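Local coordinates for aldehyde dehydrogenase family protein (PDB 6X9L) that oxidises long-chain aliphatic aldehydes, octanal being the one bound here, using NAD+ as electron acceptor, at residues His122-Arg127 / Trp450-Pro455; Ala113-Leu118 / Trp158-Tyr163; Ala454-Tyr459 / Arg466-His471. The protein carries 1 engineered substitution. All blocks are in the same frame, centred on the assembly; numbering follows the deposited sequence.

How the interactions relate
Along the chain, interactions 1 and 2 interleave: 113-118 comes first, then 122-127, 158-163 and 450-455, while interaction 3 starts within the 450-455 loop, shares Ala454 and Pro455 with it, and runs on to 466-471. Helix 117-129 serves both interaction 1 and interaction 2, whose centres lie about 14 Å apart. Interactions 1 and 3 are about 10 Å apart and both reach the second subunit; interactions 2 and 3 are about 17 Å apart and both touch NAD. All three contribute residues to the octanal pocket. The enzyme is thus a worked example of how segments distant in sequence, helical and irregular, converge round one substrate and cofactor.

Interaction 1 of 3, residues His122-Arg127 / Trp450-Pro455; sequences HVRVAR and WNPMAP
Val125, on helix 117-129, faces a type I beta turn running from Asn451 to Ala454, part of the loop that carries Trp450 into the octanal pocket. Its CB points at that loop and splits the contact between two methyl groups. CG1, anti to the backbone N (chi1 168°), reaches the thioether of Met453, with 3.4 Å from Val125 CG1 to Met453 SD and the terminal methyl CE close behind. CG2 turns instead to the proline ring, 3.8 Å from Val125 CG2 to Pro452 CB, the two side chains meeting at about a right angle. The turn itself is held from within by an Asx turn: Met453 N donates to Asn451 OD1 over 2.9 Å, from above the carbonyl plane. The other end of that amide, Asn451 ND2, bonds Thr142 OG1 of the second subunit, so one amide joins the loop's shape to the dimer interface. Arg124 meets Pro452 obliquely, its NH2 4.1 Å from Pro452 CG, while the charge of that same nitrogen is met by Glu121 on the same helix. His122, three residues before Val125, and the six-membered ring of Trp450 form an offset edge-to-face pair, planes at 72°. The indole supplies the edge: His122 CE1 sits close to the plane of the Trp450 ring, 3.8 Å from Trp450 CZ2.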
loop_
_atom_site.group_PDB
_atom_site.type_symbol
_atom_site.label_atom_id
_atom_site.label_comp_id
_atom_site.label_asym_id
_atom_site.label_seq_id
_atom_site.Cartn_x
_atom_site.Cartn_y
_atom_site.Cartn_z
ATOM N N HIS A 122 -2.052 4.207 22.439
ATOM C CA HIS A 122 -1.883 3.271 21.326
ATOM C C HIS A 122 -1.712 1.845 21.829
ATOM O O HIS A 122 -2.242 0.899 21.237
ATOM C CB HIS A 122 -0.672 3.644 20.463
ATOM C CG HIS A 122 -0.808 4.928 19.710
ATOM N ND1 HIS A 122 -1.965 5.302 19.059
ATOM C CD2 HIS A 122 0.083 5.920 19.491
ATOM C CE1 HIS A 122 -1.785 6.472 18.481
ATOM N NE2 HIS A 122 -0.551 6.872 18.729
ATOM N N VAL A 123 -0.938 1.669 22.902
ATOM C CA VAL A 123 -0.713 0.337 23.448
ATOM C C VAL A 123 -2.004 -0.223 24.041
ATOM O O VAL A 123 -2.323 -1.406 23.868
ATOM C CB VAL A 123 0.439 0.399 24.466
ATOM C CG1 VAL A 123 0.701 -0.946 25.115
ATOM C CG2 VAL A 123 1.693 0.927 23.761
ATOM N N ARG A 124 -2.779 0.623 24.717
ATOM C CA ARG A 124 -4.043 0.176 25.287
ATOM C C ARG A 124 -4.995 -0.289 24.188
ATOM O O ARG A 124 -5.609 -1.365 24.289
ATOM C CB ARG A 124 -4.656 1.301 26.112
ATOM C CG ARG A 124 -5.630 0.847 27.177
ATOM C CD ARG A 124 -7.032 1.311 26.864
ATOM N NE ARG A 124 -7.067 2.703 26.422
ATOM C CZ ARG A 124 -7.969 3.182 25.569
ATOM N NH1 ARG A 124 -8.904 2.387 25.062
ATOM N NH2 ARG A 124 -7.930 4.456 25.214
ATOM N N VAL A 125 -5.090 0.500 23.109
ATOM C CA VAL A 125 -6.016 0.229 22.010
ATOM C C VAL A 125 -5.690 -1.099 21.332
ATOM O O VAL A 125 -6.595 -1.862 20.955
ATOM C CB VAL A 125 -5.987 1.396 21.005
ATOM C CG1 VAL A 125 -6.695 1.024 19.712
ATOM C CG2 VAL A 125 -6.607 2.646 21.620
ATOM N N ALA A 126 -4.399 -1.390 21.144
ATOM C CA ALA A 126 -4.017 -2.663 20.538
ATOM C C ALA A 126 -4.292 -3.833 21.474
ATOM O O ALA A 126 -4.618 -4.931 21.008
ATOM C CB ALA A 126 -2.540 -2.640 20.123
ATOM N N ARG A 127 -4.204 -3.615 22.787
ATOM C CA ARG A 127 -4.559 -4.674 23.714
ATOM C C ARG A 127 -6.045 -5.004 23.616
ATOM O O ARG A 127 -6.424 -6.145 23.329
ATOM C CB ARG A 127 -4.190 -4.274 25.140
ATOM C CG ARG A 127 -4.744 -5.258 26.168
ATOM C CD ARG A 127 -4.695 -4.694 27.570
ATOM N NE ARG A 127 -5.738 -3.703 27.800
ATOM C CZ ARG A 127 -5.704 -2.830 28.800
ATOM N NH1 ARG A 127 -4.676 -2.836 29.642
ATOM N NH2 ARG A 127 -6.690 -1.950 28.960
ATOM N N TRP A 450 -8.590 14.419 21.155
ATOM C CA TRP A 450 -7.898 13.391 20.395
ATOM C C TRP A 450 -8.627 12.050 20.498
ATOM O O TRP A 450 -9.197 11.710 21.536
ATOM C CB TRP A 450 -6.464 13.321 20.915
ATOM C CG TRP A 450 -5.589 12.338 20.272
ATOM C CD1 TRP A 450 -4.980 12.442 19.051
ATOM C CD2 TRP A 450 -5.155 11.097 20.840
ATOM N NE1 TRP A 450 -4.222 11.315 18.812
ATOM C CE2 TRP A 450 -4.308 10.478 19.898
ATOM C CE3 TRP A 450 -5.409 10.445 22.047
ATOM C CZ2 TRP A 450 -3.712 9.233 20.135
ATOM C CZ3 TRP A 450 -4.825 9.219 22.279
ATOM C CH2 TRP A 450 -3.988 8.624 21.332
ATOM N N ASN A 451 -8.629 11.293 19.408
ATOM C CA ASN A 451 -9.379 10.034 19.338
ATOM C C ASN A 451 -8.436 8.895 18.959
ATOM O O ASN A 451 -8.057 8.771 17.779
ATOM C CB ASN A 451 -10.526 10.153 18.327
ATOM C CG ASN A 451 -11.354 8.892 18.212
ATOM O OD1 ASN A 451 -10.998 7.850 18.741
ATOM N ND2 ASN A 451 -12.462 8.977 17.488
ATOM N N PRO A 452 -8.041 8.032 19.902
ATOM C CA PRO A 452 -7.059 6.986 19.574
ATOM C C PRO A 452 -7.581 5.894 18.652
ATOM O O PRO A 452 -6.787 5.040 18.242
ATOM C CB PRO A 452 -6.691 6.411 20.946
ATOM C CG PRO A 452 -7.862 6.726 21.828
ATOM C CD PRO A 452 -8.372 8.054 21.339
ATOM N N MET A 453 -8.871 5.876 18.315
ATOM C CA MET A 453 -9.393 4.876 17.393
ATOM C C MET A 453 -9.526 5.390 15.972
ATOM O O MET A 453 -9.758 4.588 15.062
ATOM C CB MET A 453 -10.765 4.377 17.859
ATOM C CG MET A 453 -10.788 3.721 19.230
ATOM S SD MET A 453 -9.880 2.169 19.272
ATOM C CE MET A 453 -9.911 1.644 17.559
ATOM N N ALA A 454 -9.405 6.700 15.760
ATOM C CA ALA A 454 -9.611 7.259 14.429
ATOM C C ALA A 454 -8.414 6.939 13.549
ATOM O O ALA A 454 -7.265 7.084 13.996
ATOM C CB ALA A 454 -9.820 8.770 14.493
ATOM N N PRO A 455 -8.635 6.491 12.312
ATOM C CA PRO A 455 -7.511 6.272 11.398
ATOM C C PRO A 455 -6.777 7.583 11.141
ATOM O O PRO A 455 -7.392 8.646 10.981
ATOM C CB PRO A 455 -8.174 5.735 10.122
ATOM C CG PRO A 455 -9.611 5.526 10.440
ATOM C CD PRO A 455 -9.945 6.281 11.667
#

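Interaction 2 of 3, residues Ala113-Leu118 / Trp158-Tyr163; sequences AMQVPL and WNWPLY. With OYA (octanal), chain C; NAD (nicotinamide-adenine-dinucleotide), chain D.
The phenol oxygen of Tyr163, whose ring packs on Leu118, is approached by two residues of the C-terminal region: Tyr163 OH is probably bonded to Tyr468 OH, though the modelled distance is too short to rest on, and receives a weak bond from Trp450 NE1. The same ring turns its edge to helix 117-129, where Leu118 CB lies in the ring plane, 3.5 Å from Tyr163 CD2. Leu118 sends CD1 to the substrate, 3.9 Å from octanal C6. Trp160, just ahead of helix 161-174 at its N-cap position, is a wall with two sides. Octanal lies over one face, 3.6 Å from Trp160 CZ2 to octanal C11. The amide of Gln115 lies over the rim of the opposite face, its plane inclined 35° to the indole and Gln115 NE2 3.7 Å from Trp160 CE3, though its exact setting is doubtful. Gln115 gets there by bending at chi2 (72°) after a first torsion that sets CG anti to the backbone N. The backbone carbon of Met114 lies at the indole edge. Earlier in the loop, Asn159 ND2 bonds Gln289 O, and the amide borders both ligands: Asn159 ND2 is 3.8 Å from octanal OAB, while Asn159 OD1 is 3.6 Å from NAD C6N. Trp158 NE1 makes a weak bond to the NAD phosphate oxygen O2N. Octanal is also hydrogen-bonded to the backbone N of Ala291, an engineered residue; this N and Asn159, although the Asn159 approach is too long to count as a bond, are consistent with the oxyanion hole of aldehyde dehydrogenases, at the inner end of an aromatic-walled substrate tunnel.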
loop_
_atom_site.group_PDB
_atom_site.type_symbol
_atom_site.label_atom_id
_atom_site.label_comp_id
_atom_site.label_asym_id
_atom_site.label_seq_id
_atom_site.Cartn_x
_atom_site.Cartn_y
_atom_site.Cartn_z
ATOM N N ALA A 113 1.901 15.339 30.204
ATOM C CA ALA A 113 0.476 15.397 29.919
ATOM C C ALA A 113 0.111 14.715 28.615
ATOM O O ALA A 113 -1.029 14.238 28.486
ATOM C CB ALA A 113 -0.001 16.847 29.868
ATOM N N MET A 114 1.047 14.627 27.670
ATOM C CA MET A 114 0.655 14.189 26.340
ATOM C C MET A 114 1.670 13.294 25.660
ATOM O O MET A 114 1.316 12.225 25.146
ATOM C CB MET A 114 0.373 15.406 25.473
ATOM C CG MET A 114 -1.075 15.835 25.537
ATOM S SD MET A 114 -1.365 17.115 24.320
ATOM C CE MET A 114 -0.062 18.263 24.784
ATOM N N GLN A 115 2.926 13.738 25.635
ATOM C CA GLN A 115 3.998 12.963 25.021
ATOM C C GLN A 115 3.992 11.502 25.492
ATOM O O GLN A 115 4.138 10.582 24.674
ATOM C CB GLN A 115 5.332 13.653 25.323
ATOM C CG GLN A 115 6.480 13.326 24.375
ATOM C CD GLN A 115 6.356 13.950 22.988
ATOM O OE1 GLN A 115 6.458 13.248 21.989
ATOM N NE2 GLN A 115 6.175 15.264 22.924
ATOM N N VAL A 116 3.791 11.258 26.789
ATOM C CA VAL A 116 3.739 9.884 27.299
ATOM C C VAL A 116 2.324 9.303 27.271
ATOM O O VAL A 116 2.122 8.210 26.733
ATOM C CB VAL A 116 4.312 9.791 28.724
ATOM C CG1 VAL A 116 4.224 8.354 29.234
ATOM C CG2 VAL A 116 5.745 10.291 28.744
ATOM N N PRO A 117 1.327 9.969 27.855
ATOM C CA PRO A 117 -0.017 9.355 27.915
ATOM C C PRO A 117 -0.620 9.041 26.559
ATOM O O PRO A 117 -1.298 8.016 26.414
ATOM C CB PRO A 117 -0.844 10.399 28.665
ATOM C CG PRO A 117 0.157 11.124 29.525
ATOM C CD PRO A 117 1.436 11.167 28.714
ATOM N N LEU A 118 -0.421 9.887 25.557
ATOM C CA LEU A 118 -0.970 9.557 24.249
ATOM C C LEU A 118 -0.296 8.317 23.674
ATOM O O LEU A 118 -0.957 7.476 23.057
ATOM C CB LEU A 118 -0.852 10.758 23.311
ATOM C CG LEU A 118 -1.650 11.949 23.845
ATOM C CD1 LEU A 118 -2.021 12.922 22.730
ATOM C CD2 LEU A 118 -2.907 11.485 24.553
ATOM N N TRP A 158 11.723 12.297 15.575
ATOM C CA TRP A 158 12.107 12.725 16.918
ATOM C C TRP A 158 11.081 13.610 17.626
ATOM O O TRP A 158 11.274 13.919 18.809
ATOM C CB TRP A 158 13.437 13.474 16.858
ATOM C CG TRP A 158 13.454 14.523 15.778
ATOM C CD1 TRP A 158 14.135 14.464 14.588
ATOM C CD2 TRP A 158 12.779 15.788 15.789
ATOM N NE1 TRP A 158 13.917 15.600 13.872
ATOM C CE2 TRP A 158 13.091 16.434 14.586
ATOM C CE3 TRP A 158 11.949 16.437 16.704
ATOM C CZ2 TRP A 158 12.588 17.708 14.268
ATOM C CZ3 TRP A 158 11.450 17.694 16.379
ATOM C CH2 TRP A 158 11.768 18.312 15.186
ATOM N N ASN A 159 10.000 14.019 16.946
ATOM C CA ASN A 159 9.142 15.090 17.461
ATOM C C ASN A 159 8.123 14.573 18.474
ATOM O O ASN A 159 7.767 15.279 19.429
ATOM C CB ASN A 159 8.421 15.786 16.310
ATOM C CG ASN A 159 7.439 14.873 15.623
ATOM O OD1 ASN A 159 7.749 13.703 15.356
ATOM N ND2 ASN A 159 6.238 15.377 15.374
ATOM N N TRP A 160 7.629 13.357 18.271
ATOM C CA TRP A 160 6.795 12.652 19.243
ATOM C C TRP A 160 7.389 11.256 19.433
ATOM O O TRP A 160 6.776 10.247 19.061
ATOM C CB TRP A 160 5.347 12.576 18.774
ATOM C CG TRP A 160 4.622 13.861 18.826
ATOM C CD1 TRP A 160 4.623 14.858 17.886
ATOM C CD2 TRP A 160 3.757 14.297 19.873
ATOM N NE1 TRP A 160 3.811 15.892 18.292
ATOM C CE2 TRP A 160 3.269 15.573 19.512
ATOM C CE3 TRP A 160 3.334 13.727 21.081
ATOM C CZ2 TRP A 160 2.380 16.289 20.318
ATOM C CZ3 TRP A 160 2.453 14.443 21.882
ATOM C CH2 TRP A 160 1.981 15.708 21.493
ATOM N N PRO A 161 8.575 11.165 20.050
ATOM C CA PRO A 161 9.395 9.946 19.878
ATOM C C PRO A 161 8.757 8.676 20.437
ATOM O O PRO A 161 8.641 7.676 19.708
ATOM C CB PRO A 161 10.714 10.305 20.584
ATOM C CG PRO A 161 10.388 11.454 21.499
ATOM C CD PRO A 161 9.224 12.185 20.897
ATOM N N LEU A 162 8.330 8.682 21.706
ATOM C CA LEU A 162 7.700 7.490 22.261
ATOM C C LEU A 162 6.386 7.191 21.552
ATOM O O LEU A 162 6.108 6.046 21.175
ATOM C CB LEU A 162 7.457 7.675 23.754
ATOM C CG LEU A 162 6.976 6.406 24.440
ATOM C CD1 LEU A 162 7.995 5.293 24.248
ATOM C CD2 LEU A 162 6.762 6.678 25.906
ATOM N N TYR A 163 5.551 8.220 21.400
ATOM C CA TYR A 163 4.255 8.096 20.747
ATOM C C TYR A 163 4.371 7.471 19.347
ATOM O O TYR A 163 3.583 6.583 18.988
ATOM C CB TYR A 163 3.625 9.496 20.710
ATOM C CG TYR A 163 2.334 9.713 19.928
ATOM C CD1 TYR A 163 2.322 9.734 18.538
ATOM C CD2 TYR A 163 1.138 9.985 20.592
ATOM C CE1 TYR A 163 1.151 9.964 17.834
ATOM C CE2 TYR A 163 -0.040 10.224 19.892
ATOM C CZ TYR A 163 -0.027 10.213 18.509
ATOM O OH TYR A 163 -1.198 10.446 17.804
HETATM C C14 OYA C . -3.231 16.256 20.207
HETATM C C5 OYA C . -2.127 16.045 19.187
HETATM C C6 OYA C . -1.655 14.606 19.266
HETATM C C11 OYA C . -0.286 14.491 18.634
HETATM C C7 OYA C . -0.393 14.357 17.125
HETATM C C8 OYA C . 1.021 14.136 16.591
HETATM C C9 OYA C . 1.033 13.583 15.170
HETATM C C10 OYA C . 1.605 14.593 14.195
HETATM O OAB OYA C . 2.804 14.641 14.011
HETATM P PA NAD D . 13.318 12.521 8.549
HETATM O O1A NAD D . 12.529 12.221 7.324
HETATM O O2A NAD D . 14.510 13.358 8.294
HETATM O O5B NAD D . 13.740 11.161 9.320
HETATM C C5B NAD D . 12.766 10.226 9.747
HETATM C C4B NAD D . 13.427 8.871 10.037
HETATM O O4B NAD D . 14.001 8.377 8.844
HETATM C C3B NAD D . 14.578 8.960 11.030
HETATM O O3B NAD D . 14.568 7.778 11.820
HETATM C C2B NAD D . 15.821 8.983 10.157
HETATM O O2B NAD D . 16.954 8.426 10.789
HETATM C C1B NAD D . 15.378 8.078 9.043
HETATM N N9A NAD D . 16.019 8.346 7.763
HETATM C C8A NAD D . 16.533 9.532 7.281
HETATM N N7A NAD D . 16.960 9.297 6.016
HETATM C C5A NAD D . 16.725 8.000 5.704
HETATM C C6A NAD D . 16.957 7.245 4.565
HETATM N N6A NAD D . 17.375 7.837 3.447
HETATM N N1A NAD D . 16.575 5.920 4.554
HETATM C C2A NAD D . 15.976 5.347 5.651
HETATM N N3A NAD D . 15.744 6.099 6.784
HETATM C C4A NAD D . 16.123 7.398 6.795
HETATM O O3 NAD D . 12.301 13.116 9.648
HETATM P PN NAD D . 12.261 14.588 10.295
HETATM O O1N NAD D . 11.998 15.588 9.233
HETATM O O2N NAD D . 13.418 14.765 11.190
HETATM O O5D NAD D . 10.898 14.280 11.141
HETATM C C5D NAD D . 9.834 15.198 11.093
HETATM C C4D NAD D . 8.951 14.863 9.889
HETATM O O4D NAD D . 8.159 13.724 10.177
HETATM C C3D NAD D . 7.990 15.999 9.595
HETATM O O3D NAD D . 7.789 16.077 8.206
HETATM C C2D NAD D . 6.710 15.502 10.216
HETATM O O2D NAD D . 5.564 16.090 9.640
HETATM C C1D NAD D . 6.798 14.007 9.928
HETATM N N1N NAD D . 5.846 13.322 10.811
HETATM C C2N NAD D . 4.752 12.705 10.270
HETATM C C3N NAD D . 3.815 12.097 11.095
HETATM C C7N NAD D . 2.592 11.426 10.552
HETATM O O7N NAD D . 1.890 10.587 11.434
HETATM N N7N NAD D . 2.176 11.626 9.299
HETATM C C4N NAD D . 3.989 12.123 12.474
HETATM C C5N NAD D . 5.099 12.760 13.011
HETATM C C6N NAD D . 6.021 13.370 12.168
#

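Interaction 3 of 3, residues Ala454-Tyr459 / Arg466-His471; sequences APFGGY and REYGVH. With NAD (nicotinamide-adenine-dinucleotide), chain D.
Phe456 and Tyr468 lie side by side and point the same way, their ring planes only 9° apart but slid so far that the rings barely overlap. The slide places Phe456 CB over the centre of the tyrosine ring, a CH-pi contact of 3.4 Å to the Tyr468 centroid, and brings Tyr468 OH over the centre of the phenylalanine ring; that oxygen also lies by Tyr163 OH, a probable hydrogen bond. With CG anti to the backbone N (chi1 -177°), the Phe456 ring runs alongside Tyr468 to touch octanal, its edge turned toward the NAD carboxamide. The two backbones are joined by a single antiparallel bridge, a hydrogen-bonded pair: Phe456 N donates to Glu467 O at 3.0 Å, and Glu467 N returns to Phe456 O at 2.9 Å, nearly straight at 171°. Glu467 is salt-bridged to Lys168. Pro455, just before Phe456, sets CG above the middle of the His471 imidazole, 3.5 Å from the ring centroid. Arg466, bent at chi2, lays one face of its guanidinium against the Gly457-Gly458 peptide, with Gly457 C 3.7 Å from Arg466 CZ. Its NH2 bonds Thr479 O and salt-bridges Glu478, both of the second subunit.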
loop_
_atom_site.group_PDB
_atom_site.type_symbol
_atom_site.label_atom_id
_atom_site.label_comp_id
_atom_site.label_asym_id
_atom_site.label_seq_id
_atom_site.Cartn_x
_atom_site.Cartn_y
_atom_site.Cartn_z
ATOM N N ALA A 454 -9.405 6.700 15.760
ATOM C CA ALA A 454 -9.611 7.259 14.429
ATOM C C ALA A 454 -8.414 6.939 13.549
ATOM O O ALA A 454 -7.265 7.084 13.996
ATOM C CB ALA A 454 -9.820 8.770 14.493
ATOM N N PRO A 455 -8.635 6.491 12.312
ATOM C CA PRO A 455 -7.511 6.272 11.398
ATOM C C PRO A 455 -6.777 7.583 11.141
ATOM O O PRO A 455 -7.392 8.646 10.981
ATOM C CB PRO A 455 -8.174 5.735 10.122
ATOM C CG PRO A 455 -9.611 5.526 10.440
ATOM C CD PRO A 455 -9.945 6.281 11.667
ATOM N N PHE A 456 -5.448 7.501 11.122
ATOM C CA PHE A 456 -4.580 8.659 10.960
ATOM C C PHE A 456 -3.637 8.384 9.797
ATOM O O PHE A 456 -2.965 7.351 9.771
ATOM C CB PHE A 456 -3.816 8.944 12.263
ATOM C CG PHE A 456 -2.929 10.166 12.222
ATOM C CD1 PHE A 456 -1.644 10.096 11.709
ATOM C CD2 PHE A 456 -3.369 11.381 12.735
ATOM C CE1 PHE A 456 -0.809 11.219 11.688
ATOM C CE2 PHE A 456 -2.539 12.500 12.722
ATOM C CZ PHE A 456 -1.256 12.417 12.194
ATOM N N GLY A 457 -3.626 9.277 8.815
ATOM C CA GLY A 457 -2.773 9.119 7.652
ATOM C C GLY A 457 -3.083 10.168 6.610
ATOM O O GLY A 457 -4.014 10.967 6.751
ATOM N N GLY A 458 -2.295 10.146 5.544
ATOM C CA GLY A 458 -2.375 11.180 4.530
ATOM C C GLY A 458 -3.083 10.752 3.255
ATOM O O GLY A 458 -2.926 9.625 2.801
ATOM N N TYR A 459 -3.866 11.669 2.683
ATOM C CA TYR A 459 -4.138 11.706 1.247
ATOM C C TYR A 459 -2.914 12.234 0.496
ATOM O O TYR A 459 -2.006 12.851 1.072
ATOM C CB TYR A 459 -5.292 12.647 0.895
ATOM C CG TYR A 459 -6.721 12.247 1.216
ATOM C CD1 TYR A 459 -7.081 11.719 2.459
ATOM C CD2 TYR A 459 -7.728 12.458 0.286
ATOM C CE1 TYR A 459 -8.400 11.377 2.734
ATOM C CE2 TYR A 459 -9.043 12.123 0.554
ATOM C CZ TYR A 459 -9.382 11.587 1.778
ATOM O OH TYR A 459 -10.714 11.269 2.032
ATOM N N ARG A 466 -2.656 3.784 6.974
ATOM C CA ARG A 466 -3.265 4.385 8.160
ATOM C C ARG A 466 -2.689 3.770 9.435
ATOM O O ARG A 466 -2.380 2.572 9.496
ATOM C CB ARG A 466 -4.788 4.198 8.181
ATOM C CG ARG A 466 -5.526 5.064 7.191
ATOM C CD ARG A 466 -5.198 6.527 7.370
ATOM N NE ARG A 466 -5.910 7.363 6.410
ATOM C CZ ARG A 466 -5.461 7.643 5.188
ATOM N NH1 ARG A 466 -4.292 7.146 4.780
ATOM N NH2 ARG A 466 -6.177 8.420 4.375
ATOM N N GLU A 467 -2.567 4.603 10.463
ATOM C CA GLU A 467 -2.173 4.167 11.793
ATOM C C GLU A 467 -3.304 4.470 12.775
ATOM O O GLU A 467 -4.308 5.110 12.431
ATOM C CB GLU A 467 -0.844 4.826 12.229
ATOM C CG GLU A 467 0.371 4.430 11.348
ATOM C CD GLU A 467 1.745 4.891 11.877
ATOM O OE1 GLU A 467 1.813 5.908 12.594
ATOM O OE2 GLU A 467 2.765 4.226 11.557
ATOM N N TYR A 468 -3.124 3.975 14.006
ATOM C CA TYR A 468 -4.080 4.085 15.113
ATOM C C TYR A 468 -5.208 3.064 14.972
ATOM O O TYR A 468 -5.611 2.732 13.856
ATOM C CB TYR A 468 -4.700 5.483 15.214
ATOM C CG TYR A 468 -3.763 6.689 15.270
ATOM C CD1 TYR A 468 -2.410 6.598 14.933
ATOM C CD2 TYR A 468 -4.256 7.937 15.644
ATOM C CE1 TYR A 468 -1.579 7.725 14.977
ATOM C CE2 TYR A 468 -3.438 9.055 15.689
ATOM C CZ TYR A 468 -2.102 8.948 15.360
ATOM O OH TYR A 468 -1.311 10.080 15.417
ATOM N N GLY A 469 -5.718 2.556 16.088
ATOM C CA GLY A 469 -6.886 1.696 16.083
ATOM C C GLY A 469 -6.861 0.492 15.152
ATOM O O GLY A 469 -5.795 0.046 14.712
ATOM N N VAL A 470 -8.060 -0.023 14.831
ATOM C CA VAL A 470 -8.156 -1.230 14.017
ATOM C C VAL A 470 -7.494 -1.028 12.649
ATOM O O VAL A 470 -6.839 -1.936 12.133
ATOM C CB VAL A 470 -9.629 -1.666 13.890
ATOM C CG1 VAL A 470 -10.455 -0.561 13.304
ATOM C CG2 VAL A 470 -9.757 -2.915 13.019
ATOM N N HIS A 471 -7.669 0.151 12.032
ATOM C CA HIS A 471 -7.051 0.405 10.729
ATOM C C HIS A 471 -5.546 0.204 10.778
ATOM O O HIS A 471 -4.973 -0.503 9.937
ATOM C CB HIS A 471 -7.364 1.818 10.258
ATOM C CG HIS A 471 -8.775 1.998 9.816
ATOM N ND1 HIS A 471 -9.830 2.057 10.704
ATOM C CD2 HIS A 471 -9.312 2.111 8.579
ATOM C CE1 HIS A 471 -10.955 2.215 10.033
ATOM N NE2 HIS A 471 -10.668 2.246 8.743
HETATM P PA NAD D . 13.318 12.521 8.549
HETATM O O1A NAD D . 12.529 12.221 7.324
HETATM O O2A NAD D . 14.510 13.358 8.294
HETATM O O5B NAD D . 13.740 11.161 9.320
HETATM C C5B NAD D . 12.766 10.226 9.747
HETATM C C4B NAD D . 13.427 8.871 10.037
HETATM O O4B NAD D . 14.001 8.377 8.844
HETATM C C3B NAD D . 14.578 8.960 11.030
HETATM O O3B NAD D . 14.568 7.778 11.820
HETATM C C2B NAD D . 15.821 8.983 10.157
HETATM O O2B NAD D . 16.954 8.426 10.789
HETATM C C1B NAD D . 15.378 8.078 9.043
HETATM N N9A NAD D . 16.019 8.346 7.763
HETATM C C8A NAD D . 16.533 9.532 7.281
HETATM N N7A NAD D . 16.960 9.297 6.016
HETATM C C5A NAD D . 16.725 8.000 5.704
HETATM C C6A NAD D . 16.957 7.245 4.565
HETATM N N6A NAD D . 17.375 7.837 3.447
HETATM N N1A NAD D . 16.575 5.920 4.554
HETATM C C2A NAD D . 15.976 5.347 5.651
HETATM N N3A NAD D . 15.744 6.099 6.784
HETATM C C4A NAD D . 16.123 7.398 6.795
HETATM O O3 NAD D . 12.301 13.116 9.648
HETATM P PN NAD D . 12.261 14.588 10.295
HETATM O O1N NAD D . 11.998 15.588 9.233
HETATM O O2N NAD D . 13.418 14.765 11.190
HETATM O O5D NAD D . 10.898 14.280 11.141
HETATM C C5D NAD D . 9.834 15.198 11.093
HETATM C C4D NAD D . 8.951 14.863 9.889
HETATM O O4D NAD D . 8.159 13.724 10.177
HETATM C C3D NAD D . 7.990 15.999 9.595
HETATM O O3D NAD D . 7.789 16.077 8.206
HETATM C C2D NAD D . 6.710 15.502 10.216
HETATM O O2D NAD D . 5.564 16.090 9.640
HETATM C C1D NAD D . 6.798 14.007 9.928
HETATM N N1N NAD D . 5.846 13.322 10.811
HETATM C C2N NAD D . 4.752 12.705 10.270
HETATM C C3N NAD D . 3.815 12.097 11.095
HETATM C C7N NAD D . 2.592 11.426 10.552
HETATM O O7N NAD D . 1.890 10.587 11.434
HETATM N N7N NAD D . 2.176 11.626 9.299
HETATM C C4N NAD D . 3.989 12.123 12.474
HETATM C C5N NAD D . 5.099 12.760 13.011
HETATM C C6N NAD D . 6.021 13.370 12.168
#